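Long-range contact in putative sulfatase yidJ (Bacteroides fragilis, PDB 2QZU), which probably hydrolyses sulfate esters as a metal-dependent arylsulfatase of the sulfatase family: residues 63-68 against 337-342. Numbering follows the deposited sequence.
Sequences GINFTN and PMILSW
Ile64 and Leu340 form a hydrogen-bonded pair of two short antiparallel strands, 64-66 and 338-341. Ile64 N gives its hydrogen to Leu340 O at 2.7 Å, and Leu340 N returns one to Ile64 O at 3.0 Å. A third bond, Phe66 N to Met338 O (2.9 Å), extends the pairing, and beyond it a water takes over: it accepts from Met338 N and donates to Phe66 O, standing in for a direct bond where the strands part. Weaker CA-H...O contacts run from Gly63 CA to Leu340 O and from Ile339 CA to Ile64 O. Gly63 passes close to the opposite backbone, and its lack of a side chain leaves room for this approach.

On the face bearing Ile64 and Leu340, the main apolar contact joins Phe66 to Met338, a selenomethionine. A chi1 of 179° carries Met338 CG away from its own N and up to Phe66 CD2, 3.6 Å off; the chain then bends, taking its selenium end away. Within strand 64-66, the CG2 methyl of beta-branched Ile64 rests on one face of the Phe66 ring, 3.8 Å above its plane and toward the rim. On the other face, Asn65 ND2 meets the Ile339 CG1 methylene at 3.7 Å, a van der Waals contact; isoleucine suits this place because its hydrocarbon also packs on Leu56, Leu59 and Ala60 of helix 54-61.

Strand 338-341 also bonds to strand 306-311, and strand 64-66 to 349-352, within the large mixed sheet of this alkaline phosphatase-like fold. Because three N-H...O bonds and the water join backbone atoms, the pairing needs no polar side chains: one face can be apolar and aromatic, while the other sets an amide against an isoleucine.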
loop_
_atom_site.group_PDB
_atom_site.type_symbol
_atom_site.label_atom_id
_atom_site.label_comp_id
_atom_site.label_asym_id
_atom_site.label_seq_id
_atom_site.Cartn_x
_atom_site.Cartn_y
_atom_site.Cartn_z
ATOM N N GLY A 63 -32.121 14.046 -15.432
ATOM C CA GLY A 63 -31.509 14.129 -16.745
ATOM C C GLY A 63 -31.521 12.822 -17.517
ATOM O O GLY A 63 -32.538 12.132 -17.577
ATOM N N ILE A 64 -30.377 12.475 -18.096
ATOM C CA ILE A 64 -30.256 11.255 -18.889
ATOM C C ILE A 64 -29.140 10.359 -18.367
ATOM O O ILE A 64 -28.076 10.836 -17.971
ATOM C CB ILE A 64 -29.921 11.578 -20.355
ATOM C CG1 ILE A 64 -30.852 12.666 -20.885
ATOM C CG2 ILE A 64 -30.042 10.313 -21.200
ATOM C CD1 ILE A 64 -30.310 13.366 -22.117
ATOM N N ASN A 65 -29.389 9.056 -18.390
ATOM C CA ASN A 65 -28.410 8.080 -17.945
ATOM C C ASN A 65 -28.048 7.241 -19.170
ATOM O O ASN A 65 -28.862 6.449 -19.648
ATOM C CB ASN A 65 -29.016 7.194 -16.848
ATOM C CG ASN A 65 -27.989 6.295 -16.180
ATOM O OD1 ASN A 65 -28.334 5.444 -15.361
ATOM N ND2 ASN A 65 -26.721 6.482 -16.523
ATOM N N PHE A 66 -26.840 7.435 -19.693
ATOM C CA PHE A 66 -26.383 6.687 -20.859
ATOM C C PHE A 66 -25.769 5.371 -20.396
ATOM O O PHE A 66 -24.587 5.306 -20.059
ATOM C CB PHE A 66 -25.370 7.521 -21.648
ATOM C CG PHE A 66 -25.984 8.691 -22.366
ATOM C CD1 PHE A 66 -26.776 8.491 -23.497
ATOM C CD2 PHE A 66 -25.780 9.993 -21.913
ATOM C CE1 PHE A 66 -27.359 9.573 -24.168
ATOM C CE2 PHE A 66 -26.358 11.082 -22.576
ATOM C CZ PHE A 66 -27.146 10.871 -23.706
ATOM N N THR A 67 -26.591 4.324 -20.392
ATOM C CA THR A 67 -26.177 3.006 -19.924
ATOM C C THR A 67 -25.264 2.164 -20.818
ATOM O O THR A 67 -24.884 1.059 -20.429
ATOM C CB THR A 67 -27.409 2.159 -19.551
ATOM O OG1 THR A 67 -28.308 2.115 -20.661
ATOM C CG2 THR A 67 -28.122 2.762 -18.344
ATOM N N ASN A 68 -24.921 2.668 -22.004
ATOM C CA ASN A 68 -24.014 1.946 -22.904
ATOM C C ASN A 68 -22.765 2.773 -23.224
ATOM O O ASN A 68 -22.045 2.464 -24.173
ATOM C CB ASN A 68 -24.696 1.586 -24.234
ATOM C CG ASN A 68 -25.790 0.548 -24.080
ATOM O OD1 ASN A 68 -25.664 -0.398 -23.306
ATOM N ND2 ASN A 68 -26.865 0.711 -24.840
ATOM N N PRO A 337 -19.566 5.412 -16.616
ATOM C CA PRO A 337 -20.832 6.074 -16.313
ATOM C C PRO A 337 -20.898 7.296 -17.220
ATOM O O PRO A 337 -19.864 7.809 -17.661
ATOM C CB PRO A 337 -20.683 6.452 -14.846
ATOM C CG PRO A 337 -19.216 6.703 -14.712
ATOM C CD PRO A 337 -18.627 5.539 -15.490
HETATM N N MSE A 338 -22.107 7.754 -17.500
HETATM C CA MSE A 338 -22.302 8.912 -18.355
HETATM C C MSE A 338 -23.696 9.436 -18.063
HETATM O O MSE A 338 -24.677 9.000 -18.668
HETATM C CB MSE A 338 -22.179 8.499 -19.826
HETATM C CG MSE A 338 -22.372 9.606 -20.839
HETATM SE SE MSE A 338 -20.894 10.846 -20.922
HETATM C CE MSE A 338 -19.564 9.708 -21.787
ATOM N N ILE A 339 -23.768 10.351 -17.103
ATOM C CA ILE A 339 -25.020 10.968 -16.689
ATOM C C ILE A 339 -24.944 12.444 -17.053
ATOM O O ILE A 339 -23.953 13.112 -16.759
ATOM C CB ILE A 339 -25.224 10.839 -15.163
ATOM C CG1 ILE A 339 -25.269 9.364 -14.764
ATOM C CG2 ILE A 339 -26.518 11.533 -14.746
ATOM C CD1 ILE A 339 -25.317 9.140 -13.272
ATOM N N LEU A 340 -25.990 12.953 -17.693
ATOM C CA LEU A 340 -26.008 14.348 -18.098
ATOM C C LEU A 340 -27.355 14.994 -17.791
ATOM O O LEU A 340 -28.411 14.389 -17.990
ATOM C CB LEU A 340 -25.700 14.445 -19.597
ATOM C CG LEU A 340 -25.421 15.807 -20.243
ATOM C CD1 LEU A 340 -24.678 15.587 -21.550
ATOM C CD2 LEU A 340 -26.719 16.564 -20.480
ATOM N N SER A 341 -27.310 16.221 -17.286
ATOM C CA SER A 341 -28.526 16.950 -16.980
ATOM C C SER A 341 -28.410 18.377 -17.493
ATOM O O SER A 341 -27.324 18.949 -17.544
ATOM C CB SER A 341 -28.793 16.967 -15.469
ATOM O OG SER A 341 -27.827 17.740 -14.780
ATOM N N TRP A 342 -29.550 18.931 -17.889
ATOM C CA TRP A 342 -29.656 20.298 -18.384
ATOM C C TRP A 342 -31.161 20.538 -18.412
ATOM O O TRP A 342 -31.792 20.510 -19.470
ATOM C CB TRP A 342 -29.065 20.426 -19.795
ATOM C CG TRP A 342 -29.047 21.852 -20.300
ATOM C CD1 TRP A 342 -29.263 22.985 -19.566
ATOM C CD2 TRP A 342 -28.795 22.288 -21.643
ATOM N NE1 TRP A 342 -29.161 24.100 -20.368
ATOM C CE2 TRP A 342 -28.874 23.700 -21.648
ATOM C CE3 TRP A 342 -28.507 21.622 -22.845
ATOM C CZ2 TRP A 342 -28.677 24.460 -22.808
ATOM C CZ3 TRP A 342 -28.310 22.379 -23.997
ATOM C CH2 TRP A 342 -28.396 23.785 -23.969
HETATM O O HOH W 1 -24.250 5.897 -17.312
#